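Local coordinates for type I modular polyketide synthase (Streptomyces albus subsp. albus, PDB 6IYR), which probably transfers malonyl-type extender units from coenzyme A onto the acyl carrier protein of module 8 in the salinomycin polyketide synthase, at residues D126-V131 with A209-A214; A214-H219 with V348-T353; G276-L281 with P296-E301; V259-A264 with T290-D295. One frame throughout, in Å; residues are numbered along the deposited sequence.

Contact 1: D126-V131 with A209-A214; sequences DRTVFV and AGVAPA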
loop_
_atom_site.group_PDB
_atom_site.type_symbol
_atom_site.label_atom_id
_atom_site.label_comp_id
_atom_site.label_asym_id
_atom_site.label_seq_id
_atom_site.Cartn_x
_atom_site.Cartn_y
_atom_site.Cartn_z
ATOM N N ASP A 126 15.494 0.605 6.961
ATOM C CA ASP A 126 14.917 1.397 8.044
ATOM C C ASP A 126 14.516 2.787 7.580
ATOM O O ASP A 126 13.923 3.556 8.318
ATOM C CB ASP A 126 15.909 1.524 9.225
ATOM C CG ASP A 126 17.280 2.004 8.788
ATOM O OD1 ASP A 126 17.477 2.303 7.594
ATOM O OD2 ASP A 126 18.178 2.010 9.640
ATOM N N ARG A 127 14.941 3.168 6.398
ATOM C CA ARG A 127 14.369 4.361 5.824
ATOM C C ARG A 127 13.197 3.999 4.947
ATOM O O ARG A 127 13.234 4.112 3.725
ATOM C CB ARG A 127 15.433 5.121 5.086
ATOM C CG ARG A 127 16.511 5.540 6.060
ATOM C CD ARG A 127 17.220 6.765 5.561
ATOM N NE ARG A 127 18.101 6.358 4.490
ATOM C CZ ARG A 127 18.177 6.945 3.310
ATOM N NH1 ARG A 127 19.050 6.486 2.430
ATOM N NH2 ARG A 127 17.454 8.017 3.041
ATOM N N THR A 128 12.125 3.597 5.594
ATOM C CA THR A 128 11.125 2.863 4.864
ATOM C C THR A 128 10.118 3.784 4.157
ATOM O O THR A 128 9.641 4.776 4.714
ATOM C CB THR A 128 10.556 1.679 5.683
ATOM O OG1 THR A 128 9.152 1.489 5.462
ATOM C CG2 THR A 128 10.881 1.805 7.116
ATOM N N VAL A 129 9.871 3.476 2.884
ATOM C CA VAL A 129 8.945 4.246 2.083
ATOM C C VAL A 129 7.541 3.670 2.160
ATOM O O VAL A 129 7.342 2.451 1.946
ATOM C CB VAL A 129 9.387 4.242 0.626
ATOM C CG1 VAL A 129 8.372 4.992 -0.202
ATOM C CG2 VAL A 129 10.760 4.847 0.492
ATOM N N PHE A 130 6.570 4.493 2.533
ATOM C CA PHE A 130 5.161 4.071 2.440
ATOM C C PHE A 130 4.558 4.400 1.037
ATOM O O PHE A 130 4.588 5.558 0.588
ATOM C CB PHE A 130 4.287 4.715 3.520
ATOM C CG PHE A 130 4.498 4.170 4.932
ATOM C CD1 PHE A 130 5.547 3.303 5.233
ATOM C CD2 PHE A 130 3.752 4.687 5.982
ATOM C CE1 PHE A 130 5.755 2.879 6.533
ATOM C CE2 PHE A 130 3.982 4.298 7.308
ATOM C CZ PHE A 130 4.990 3.394 7.573
ATOM N N VAL A 131 3.919 3.398 0.433
ATOM C CA VAL A 131 3.298 3.514 -0.898
ATOM C C VAL A 131 1.777 3.469 -0.819
ATOM O O VAL A 131 1.205 2.602 -0.154
ATOM C CB VAL A 131 3.776 2.391 -1.818
ATOM C CG1 VAL A 131 3.095 2.500 -3.181
ATOM C CG2 VAL A 131 5.276 2.463 -1.989
ATOM N N ALA A 209 3.360 0.418 15.220
ATOM C CA ALA A 209 4.179 -0.771 15.372
ATOM C C ALA A 209 5.647 -0.416 15.235
ATOM O O ALA A 209 6.521 -1.276 15.093
ATOM C CB ALA A 209 3.798 -1.776 14.304
ATOM N N GLY A 210 5.930 0.869 15.227
ATOM C CA GLY A 210 7.300 1.319 15.268
ATOM C C GLY A 210 7.905 1.634 13.924
ATOM O O GLY A 210 9.093 1.898 13.840
ATOM N N VAL A 211 7.121 1.550 12.851
ATOM C CA VAL A 211 7.669 1.774 11.527
ATOM C C VAL A 211 7.288 3.172 11.061
ATOM O O VAL A 211 6.208 3.386 10.543
ATOM C CB VAL A 211 7.161 0.735 10.512
ATOM C CG1 VAL A 211 7.829 0.981 9.168
ATOM C CG2 VAL A 211 7.496 -0.648 11.002
ATOM N N ALA A 212 8.176 4.128 11.277
ATOM C CA ALA A 212 7.899 5.505 10.922
ATOM C C ALA A 212 8.334 5.736 9.463
ATOM O O ALA A 212 9.358 5.228 9.016
ATOM C CB ALA A 212 8.631 6.438 11.875
ATOM N N PRO A 213 7.486 6.370 8.667
ATOM C CA PRO A 213 7.971 6.473 7.293
ATOM C C PRO A 213 9.111 7.458 7.146
ATOM O O PRO A 213 8.995 8.576 7.595
ATOM C CB PRO A 213 6.735 6.938 6.497
ATOM C CG PRO A 213 5.672 7.278 7.508
ATOM C CD PRO A 213 6.200 7.049 8.894
ATOM N N ALA A 214 10.077 7.129 6.301
ATOM C CA ALA A 214 11.071 8.101 5.860
ATOM C C ALA A 214 10.598 8.922 4.668
ATOM O O ALA A 214 11.152 9.990 4.371
ATOM C CB ALA A 214 12.361 7.405 5.494
#
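Phe130 offers one face of its ring to Pro213 and an edge to Val211, and these two orientations set the aromatic half of the contact. Pro213 CB sits almost centrally over the ring, 3.7 Å from the centroid of Phe130 and 9° off the ring normal, which meets the criteria for a CH-pi interaction. Over the same face, Pro213 CG lies 3.4 Å from Phe130 CE2. At the edge, Val211 O lies near the ring plane, 3.2 Å from Phe130 CZ, while Val211 CG1 meets Phe130 CE1 in that plane at 3.9 Å. The ring is sent toward the loop by a chi1 of -73°, which places CG beside the backbone N. Residues 209-214 link helix 188-208 to strand 215-218, next to strand 129-132 in the parallel sheet; the helix ends in a Schellman motif with Gly210 as C-prime residue, after which Val211 begins the run across Phe130. Val211 CG1 also touches Thr128 CG2 at 3.8 Å, the two side chains crossing at about a right angle. Thr128 OG1 is buried here without a polar partner in the model. One backbone bond joins the segments, Ala214 N to Thr128 O at 2.9 Å with an N-H...O angle of 153°. Beyond it Ala214 CB packs on Arg127 CB at 3.8 Å, whereas the guanidinium of Arg127 turns to the carbonyl of Arg389.

Contact 2: A214-H219 with V348-T353; sequences AAVIGH and VPFLST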
loop_
_atom_site.group_PDB
_atom_site.type_symbol
_atom_site.label_atom_id
_atom_site.label_comp_id
_atom_site.label_asym_id
_atom_site.label_seq_id
_atom_site.Cartn_x
_atom_site.Cartn_y
_atom_site.Cartn_z
ATOM N N ALA A 214 10.077 7.129 6.301
ATOM C CA ALA A 214 11.071 8.101 5.860
ATOM C C ALA A 214 10.598 8.922 4.668
ATOM O O ALA A 214 11.152 9.990 4.371
ATOM C CB ALA A 214 12.361 7.405 5.494
ATOM N N ALA A 215 9.616 8.389 3.955
ATOM C CA ALA A 215 8.969 9.125 2.876
ATOM C C ALA A 215 7.676 8.422 2.461
ATOM O O ALA A 215 7.480 7.233 2.767
ATOM C CB ALA A 215 9.913 9.261 1.684
ATOM N N VAL A 216 6.774 9.203 1.871
ATOM C CA VAL A 216 5.538 8.705 1.281
ATOM C C VAL A 216 5.446 9.003 -0.220
ATOM O O VAL A 216 5.964 10.000 -0.759
ATOM C CB VAL A 216 4.270 9.211 1.985
ATOM C CG1 VAL A 216 4.304 8.890 3.494
ATOM C CG2 VAL A 216 4.099 10.715 1.769
ATOM N N ILE A 217 4.839 8.065 -0.917
ATOM C CA ILE A 217 4.560 8.220 -2.321
ATOM C C ILE A 217 3.145 7.735 -2.562
ATOM O O ILE A 217 2.688 6.778 -1.972
ATOM C CB ILE A 217 5.569 7.565 -3.275
ATOM C CG1 ILE A 217 5.701 6.080 -3.014
ATOM C CG2 ILE A 217 6.907 8.269 -3.216
ATOM C CD1 ILE A 217 6.592 5.419 -4.028
ATOM N N GLY A 218 2.464 8.437 -3.437
ATOM C CA GLY A 218 1.074 8.139 -3.740
ATOM C C GLY A 218 0.880 8.026 -5.241
ATOM O O GLY A 218 1.695 8.534 -6.048
ATOM N N HIS A 219 -0.130 7.251 -5.612
ATOM C CA HIS A 219 -0.428 6.977 -6.997
ATOM C C HIS A 219 -1.853 7.479 -7.253
ATOM O O HIS A 219 -2.811 7.021 -6.670
ATOM C CB HIS A 219 -0.271 5.482 -7.297
ATOM C CG HIS A 219 -0.289 5.150 -8.754
ATOM N ND1 HIS A 219 -1.390 5.376 -9.543
ATOM C CD2 HIS A 219 0.607 4.504 -9.532
ATOM C CE1 HIS A 219 -1.133 4.973 -10.772
ATOM N NE2 HIS A 219 0.070 4.435 -10.792
ATOM N N VAL A 348 6.411 14.480 7.112
ATOM C CA VAL A 348 7.095 13.355 6.498
ATOM C C VAL A 348 7.338 13.705 5.045
ATOM O O VAL A 348 6.445 14.192 4.372
ATOM C CB VAL A 348 6.245 12.043 6.524
ATOM C CG1 VAL A 348 7.020 10.915 5.861
ATOM C CG2 VAL A 348 5.874 11.650 7.949
ATOM N N PRO A 349 8.559 13.482 4.565
ATOM C CA PRO A 349 8.853 13.808 3.195
ATOM C C PRO A 349 7.802 13.206 2.236
ATOM O O PRO A 349 7.464 12.003 2.348
ATOM C CB PRO A 349 10.212 13.164 2.979
ATOM C CG PRO A 349 10.889 13.249 4.345
ATOM C CD PRO A 349 9.764 13.123 5.339
ATOM N N PHE A 350 7.348 14.028 1.286
ATOM C CA PHE A 350 6.309 13.670 0.307
ATOM C C PHE A 350 6.868 13.884 -1.096
ATOM O O PHE A 350 7.170 15.019 -1.509
ATOM C CB PHE A 350 5.063 14.523 0.570
ATOM C CG PHE A 350 3.904 14.257 -0.376
ATOM C CD1 PHE A 350 3.955 14.678 -1.702
ATOM C CD2 PHE A 350 2.693 13.835 0.119
ATOM C CE1 PHE A 350 2.887 14.437 -2.555
ATOM C CE2 PHE A 350 1.588 13.675 -0.701
ATOM C CZ PHE A 350 1.679 13.980 -2.043
ATOM N N LEU A 351 7.133 12.774 -1.781
ATOM C CA LEU A 351 7.656 12.804 -3.112
ATOM C C LEU A 351 6.501 12.734 -4.125
ATOM O O LEU A 351 5.835 11.721 -4.261
ATOM C CB LEU A 351 8.661 11.697 -3.319
ATOM C CG LEU A 351 9.225 11.556 -4.729
ATOM C CD1 LEU A 351 9.793 12.868 -5.242
ATOM C CD2 LEU A 351 10.282 10.456 -4.773
ATOM N N SER A 352 6.232 13.855 -4.779
ATOM C CA SER A 352 5.115 13.970 -5.716
ATOM C C SER A 352 5.345 13.115 -6.934
ATOM O O SER A 352 6.384 13.188 -7.610
ATOM C CB SER A 352 4.926 15.415 -6.144
ATOM O OG SER A 352 3.846 15.547 -7.059
ATOM N N THR A 353 4.346 12.314 -7.240
ATOM C CA THR A 353 4.369 11.569 -8.496
ATOM C C THR A 353 3.724 12.411 -9.604
ATOM O O THR A 353 3.673 11.991 -10.767
ATOM C CB THR A 353 3.626 10.245 -8.345
ATOM O OG1 THR A 353 2.296 10.494 -7.889
ATOM C CG2 THR A 353 4.341 9.367 -7.334
HETATM O O HOH W 1 3.380 10.935 -4.165
#
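Ala214 meets Pro349 through its carbonyl, Ala214 O lying 3.3 Å from CG of the Pro349 ring. At Ala215 the CA faces Pro349 O in a CA-H...O contact. Val216 carries the single bridge to Phe350: its N donates to Pro349 O at 2.9 Å, and its O accepts from Leu351 N at 3.2 Å, both bonds close to straight at 162° and 161°. Its branches divide the work: CG1 touches Val348 CG1, the two side chains crossing at about a right angle, and CG2 reaches Phe350 CD2 at 3.8 Å. Ile217 and Leu351 run side by side in the same direction, with Ile217 CG2 and Leu351 CB 3.9 Å apart; helix 379-388 covers both. By Gly218 the backbones have diverged, and a water lies between them, accepting from Gly218 N at 2.8 Å and standing 2.6 Å from Leu351 O. Gly218 opens a GxSxG sequence, consistent with the nucleophile elbow of this acyltransferase family. Thr353 OG1 stands 2.8 Å from Gly218 O. Direct amide bonds thus give way to water and a hydroxyl where the segments separate: Gly218 N has a water to donate to, and Gly218 O a hydroxyl close by whose proton may go to another acceptor.

Contact 3: G276-L281 with P296-E301; sequences GERLAL and PGALDE
Gly297 meets Arg278 obliquely, its C 4.0 Å from Arg278 NH1 near the start of helix 296-308. Ala298 follows and takes the main share of the contact. Its CB lies over the centre of one guanidinium face, with Ala298 CB 3.7 Å from Arg278 CZ, so the flat group rests on a methyl. Arg278 NH1 also stands 3.4 Å from Ala298 N, but both are donors and no bond forms. A bend at chi3 (67°) turns the end of the arginine chain back over the helix. The same methyl reaches inward as well, Ala298 CB to Leu279 CD2 at 3.6 Å. Strand 279-286, its hairpin partner 289-294 and helix 296-308 follow one another as the beta-beta-alpha part of a ferredoxin-like subdomain, and the contact folds the helix start back against the opening of that first strand. Leu299 then brings CD1 to within 3.4 Å of Leu279 CD2; its side chain is modelled away from staggered values, so the closeness of this pair is uncertain. Leu279 is further enclosed by Ile272 of helix 265-273. One turn past Gly297, Glu301 accepts from the arginine in a salt bridge, Arg278 NH2 to Glu301 OE1 at 3.1 Å. The nitrogen comes from the syn side but is tilted out of the carboxylate plane, and the two flat groups stand 84° apart. The Glu301 chain is doubtfully placed near its CG, so these fine angles carry less weight than the pairing itself. Trp275 NE1 donates to the same OE1, giving this oxygen two partners.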
loop_
_atom_site.group_PDB
_atom_site.type_symbol
_atom_site.label_atom_id
_atom_site.label_comp_id
_atom_site.label_asym_id
_atom_site.label_seq_id
_atom_site.Cartn_x
_atom_site.Cartn_y
_atom_site.Cartn_z
ATOM N N GLY A 276 -4.163 10.698 -30.550
ATOM C CA GLY A 276 -4.372 12.076 -30.100
ATOM C C GLY A 276 -5.078 12.135 -28.767
ATOM O O GLY A 276 -4.928 11.237 -27.925
ATOM N N GLU A 277 -5.986 13.091 -28.630
ATOM C CA GLU A 277 -6.754 13.235 -27.387
ATOM C C GLU A 277 -7.708 12.089 -27.022
ATOM O O GLU A 277 -8.379 12.148 -25.997
ATOM C CB GLU A 277 -7.570 14.516 -27.345
ATOM C CG GLU A 277 -7.310 15.498 -28.454
ATOM C CD GLU A 277 -6.017 16.210 -28.257
ATOM O OE1 GLU A 277 -5.703 17.084 -29.087
ATOM O OE2 GLU A 277 -5.305 15.852 -27.288
ATOM N N ARG A 278 -7.806 11.086 -27.869
ATOM C CA ARG A 278 -8.643 9.942 -27.578
ATOM C C ARG A 278 -7.979 8.974 -26.583
ATOM O O ARG A 278 -8.632 8.095 -26.067
ATOM C CB ARG A 278 -9.036 9.208 -28.857
ATOM C CG ARG A 278 -9.768 10.052 -29.877
ATOM C CD ARG A 278 -10.170 9.218 -31.076
ATOM N NE ARG A 278 -11.164 8.243 -30.703
ATOM C CZ ARG A 278 -11.202 6.998 -31.139
ATOM N NH1 ARG A 278 -12.153 6.196 -30.715
ATOM N NH2 ARG A 278 -10.294 6.561 -31.987
ATOM N N LEU A 279 -6.677 9.142 -26.365
ATOM C CA LEU A 279 -5.867 8.315 -25.470
ATOM C C LEU A 279 -4.914 9.226 -24.713
ATOM O O LEU A 279 -4.697 10.359 -25.117
ATOM C CB LEU A 279 -5.024 7.286 -26.220
ATOM C CG LEU A 279 -5.772 6.166 -26.928
ATOM C CD1 LEU A 279 -4.794 5.242 -27.617
ATOM C CD2 LEU A 279 -6.680 5.384 -25.973
ATOM N N ALA A 280 -4.448 8.777 -23.558
ATOM C CA ALA A 280 -3.478 9.541 -22.796
ATOM C C ALA A 280 -2.610 8.563 -22.026
ATOM O O ALA A 280 -3.043 7.456 -21.655
ATOM C CB ALA A 280 -4.178 10.514 -21.863
ATOM N N LEU A 281 -1.366 8.950 -21.799
ATOM C CA LEU A 281 -0.497 8.195 -20.901
ATOM C C LEU A 281 -0.866 8.477 -19.443
ATOM O O LEU A 281 -0.656 9.576 -18.922
ATOM C CB LEU A 281 0.971 8.528 -21.165
ATOM C CG LEU A 281 1.908 7.676 -20.281
ATOM C CD1 LEU A 281 1.705 6.183 -20.459
ATOM C CD2 LEU A 281 3.334 8.052 -20.613
ATOM N N PRO A 296 -13.508 4.402 -24.869
ATOM C CA PRO A 296 -13.603 2.944 -24.938
ATOM C C PRO A 296 -13.158 2.384 -26.309
ATOM O O PRO A 296 -12.470 1.379 -26.366
ATOM C CB PRO A 296 -15.093 2.682 -24.694
ATOM C CG PRO A 296 -15.611 3.920 -24.009
ATOM C CD PRO A 296 -14.786 5.053 -24.535
ATOM N N GLY A 297 -13.560 3.027 -27.401
ATOM C CA GLY A 297 -13.268 2.485 -28.761
ATOM C C GLY A 297 -11.786 2.589 -29.063
ATOM O O GLY A 297 -11.142 1.658 -29.617
ATOM N N ALA A 298 -11.192 3.669 -28.580
ATOM C CA ALA A 298 -9.736 3.855 -28.783
ATOM C C ALA A 298 -8.935 2.838 -28.011
ATOM O O ALA A 298 -7.916 2.321 -28.482
ATOM C CB ALA A 298 -9.334 5.264 -28.392
ATOM N N LEU A 299 -9.430 2.478 -26.834
ATOM C CA LEU A 299 -8.761 1.497 -26.023
ATOM C C LEU A 299 -8.829 0.123 -26.688
ATOM O O LEU A 299 -7.896 -0.672 -26.567
ATOM C CB LEU A 299 -9.435 1.406 -24.657
ATOM C CG LEU A 299 -8.943 2.141 -23.418
ATOM C CD1 LEU A 299 -7.857 3.150 -23.639
ATOM C CD2 LEU A 299 -10.087 2.725 -22.617
ATOM N N ASP A 300 -9.980 -0.236 -27.239
ATOM C CA ASP A 300 -10.062 -1.516 -27.983
ATOM C C ASP A 300 -9.006 -1.583 -29.107
ATOM O O ASP A 300 -8.422 -2.633 -29.362
ATOM C CB ASP A 300 -11.465 -1.713 -28.606
ATOM C CG ASP A 300 -12.556 -1.998 -27.565
ATOM O OD1 ASP A 300 -12.231 -2.513 -26.488
ATOM O OD2 ASP A 300 -13.715 -1.624 -27.792
ATOM N N GLU A 301 -8.881 -0.514 -29.885
ATOM C CA GLU A 301 -7.945 -0.551 -31.007
ATOM C C GLU A 301 -6.495 -0.447 -30.565
ATOM O O GLU A 301 -5.631 -1.112 -31.123
ATOM C CB GLU A 301 -8.271 0.495 -32.068
ATOM C CG GLU A 301 -9.015 1.670 -31.523
ATOM C CD GLU A 301 -9.754 2.475 -32.569
ATOM O OE1 GLU A 301 -9.421 3.668 -32.661
ATOM O OE2 GLU A 301 -10.761 1.995 -33.142
#

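Contact 4: V259-A264 with T290-D295; sequences VSVAEA and TVVSGD
The two inner strands of a ferredoxin-like subdomain meet where Val259, Ser260 and Val261 pair with Val292, Val291 and Thr290. The strands are antiparallel, their short axes at 144°. Val259 and Val292 form a hydrogen-bonded pair: Val259 N to Val292 O is 2.8 Å, and Val292 N to Val259 O is also 2.8 Å. Ser260 and Val291 make the non-hydrogen-bonded pair, with their CA atoms 4.3 Å apart. Val261 and Thr290 are hydrogen-bonded again, Val261 N to Thr290 O at 2.8 Å with an almost linear N-H...O angle of 173°, and Thr290 N to Val261 O at 3.0 Å.

That last carbonyl takes two bonds from Thr290, besides a weak one from Glu263 N that closes the inverse gamma turn centred on Ala262. Thr290 OG1 donates to Val261 O at 3.2 Å, approaching from the opposite face of the carbonyl plane to Thr290 N. The hydroxyl is put there by a chi1 of 72°, which sets it between the backbone N and the carbonyl carbon. Meanwhile Thr290 CG2 points to the turn after the first strand, 3.0 Å from Glu263 O. Val261 CG2 and Val292 CG2 touch at 4.2 Å across the sheet face that bears Val259, Val261, Thr290 and Val292.

Helices 265-273 and 296-308 cover this face: Val268 and Ile272 of the former meet Val292, while Leu299 and Leu302 of the latter meet Val259. In the plane of the sheet, strand 313-316 flanks 257-261, where Ser260 OG bonds to Arg314 O, and strand 279-286 flanks 289-294.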
loop_
_atom_site.group_PDB
_atom_site.type_symbol
_atom_site.label_atom_id
_atom_site.label_comp_id
_atom_site.label_asym_id
_atom_site.label_seq_id
_atom_site.Cartn_x
_atom_site.Cartn_y
_atom_site.Cartn_z
ATOM N N VAL A 259 -6.221 0.837 -19.921
ATOM C CA VAL A 259 -5.605 -0.420 -20.206
ATOM C C VAL A 259 -4.130 -0.391 -19.811
ATOM O O VAL A 259 -3.415 0.613 -20.000
ATOM C CB VAL A 259 -5.790 -0.889 -21.682
ATOM C CG1 VAL A 259 -7.169 -0.556 -22.231
ATOM C CG2 VAL A 259 -4.708 -0.380 -22.586
ATOM N N SER A 260 -3.687 -1.501 -19.239
ATOM C CA SER A 260 -2.274 -1.689 -18.913
ATOM C C SER A 260 -1.561 -2.183 -20.149
ATOM O O SER A 260 -2.090 -3.019 -20.906
ATOM C CB SER A 260 -2.092 -2.714 -17.804
ATOM O OG SER A 260 -2.704 -3.923 -18.193
ATOM N N VAL A 261 -0.374 -1.645 -20.368
ATOM C CA VAL A 261 0.451 -2.012 -21.505
ATOM C C VAL A 261 1.838 -2.297 -21.011
ATOM O O VAL A 261 2.461 -1.454 -20.332
ATOM C CB VAL A 261 0.542 -0.870 -22.520
ATOM C CG1 VAL A 261 1.244 -1.359 -23.764
ATOM C CG2 VAL A 261 -0.849 -0.363 -22.868
ATOM N N ALA A 262 2.298 -3.508 -21.292
ATOM C CA ALA A 262 3.592 -3.958 -20.818
ATOM C C ALA A 262 4.629 -3.483 -21.792
ATOM O O ALA A 262 5.179 -4.273 -22.515
ATOM C CB ALA A 262 3.651 -5.483 -20.704
ATOM N N GLU A 263 4.853 -2.181 -21.842
ATOM C CA GLU A 263 5.783 -1.606 -22.779
ATOM C C GLU A 263 6.346 -0.402 -22.044
ATOM O O GLU A 263 5.657 0.202 -21.230
ATOM C CB GLU A 263 5.015 -1.170 -24.027
ATOM C CG GLU A 263 5.866 -0.737 -25.218
ATOM C CD GLU A 263 5.058 -0.569 -26.534
ATOM O OE1 GLU A 263 5.532 -1.032 -27.589
ATOM O OE2 GLU A 263 3.994 0.104 -26.549
ATOM N N ALA A 264 7.581 -0.032 -22.351
ATOM C CA ALA A 264 8.180 1.179 -21.810
ATOM C C ALA A 264 7.439 2.449 -22.200
ATOM O O ALA A 264 7.000 2.628 -23.343
ATOM C CB ALA A 264 9.635 1.281 -22.245
ATOM N N THR A 290 2.997 0.359 -18.035
ATOM C CA THR A 290 2.336 1.641 -18.187
ATOM C C THR A 290 0.840 1.422 -18.289
ATOM O O THR A 290 0.387 0.301 -18.537
ATOM C CB THR A 290 2.742 2.357 -19.481
ATOM O OG1 THR A 290 2.130 1.670 -20.573
ATOM C CG2 THR A 290 4.233 2.353 -19.683
ATOM N N VAL A 291 0.088 2.483 -18.020
ATOM C CA VAL A 291 -1.364 2.464 -18.116
ATOM C C VAL A 291 -1.785 3.609 -19.045
ATOM O O VAL A 291 -1.292 4.745 -18.928
ATOM C CB VAL A 291 -2.040 2.557 -16.723
ATOM C CG1 VAL A 291 -3.556 2.600 -16.869
ATOM C CG2 VAL A 291 -1.660 1.361 -15.846
ATOM N N VAL A 292 -2.647 3.279 -20.002
ATOM C CA VAL A 292 -3.206 4.243 -20.916
ATOM C C VAL A 292 -4.684 4.421 -20.700
ATOM O O VAL A 292 -5.421 3.452 -20.515
ATOM C CB VAL A 292 -2.958 3.774 -22.363
ATOM C CG1 VAL A 292 -3.683 4.626 -23.382
ATOM C CG2 VAL A 292 -1.480 3.746 -22.622
ATOM N N SER A 293 -5.136 5.665 -20.673
ATOM C CA SER A 293 -6.547 5.924 -20.441
ATOM C C SER A 293 -7.159 6.555 -21.676
ATOM O O SER A 293 -6.448 7.192 -22.422
ATOM C CB SER A 293 -6.745 6.865 -19.250
ATOM O OG SER A 293 -6.320 8.189 -19.512
ATOM N N GLY A 294 -8.488 6.480 -21.815
ATOM C CA GLY A 294 -9.179 7.189 -22.873
ATOM C C GLY A 294 -10.521 6.548 -23.223
ATOM O O GLY A 294 -11.145 5.875 -22.408
ATOM N N ASP A 295 -10.978 6.834 -24.429
ATOM C CA ASP A 295 -12.289 6.471 -24.863
ATOM C C ASP A 295 -12.370 4.996 -25.201
ATOM O O ASP A 295 -11.383 4.357 -25.583
ATOM C CB ASP A 295 -12.726 7.342 -26.042
ATOM C CG ASP A 295 -12.939 8.809 -25.639
ATOM O OD1 ASP A 295 -14.026 9.143 -25.107
ATOM O OD2 ASP A 295 -11.991 9.613 -25.813
#

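Overall arrangement
From the N terminus, contact 1 closes a loop from strand 129-132 through helix 188-208 to the run into strand 215-218. Contact 2 opens at the shared residue Ala214 and closes at 348-353, laying that segment along edge strand 215-218 of the parallel sheet through a single bridge; Phe130 bonds through its backbone to Ala215 and Ile217, tying the two contacts directly. Contacts 3 and 4 nest within the long loop of contact 2 and cross each other, since their segments alternate along the chain as 259-264, 276-281, 290-295 and 296-301. Their centres are only 9 Å apart, whereas contacts 1 and 3 lie 38 Å apart, centre to centre. The ferredoxin-like subdomain is therefore an insertion closed off by contact 2.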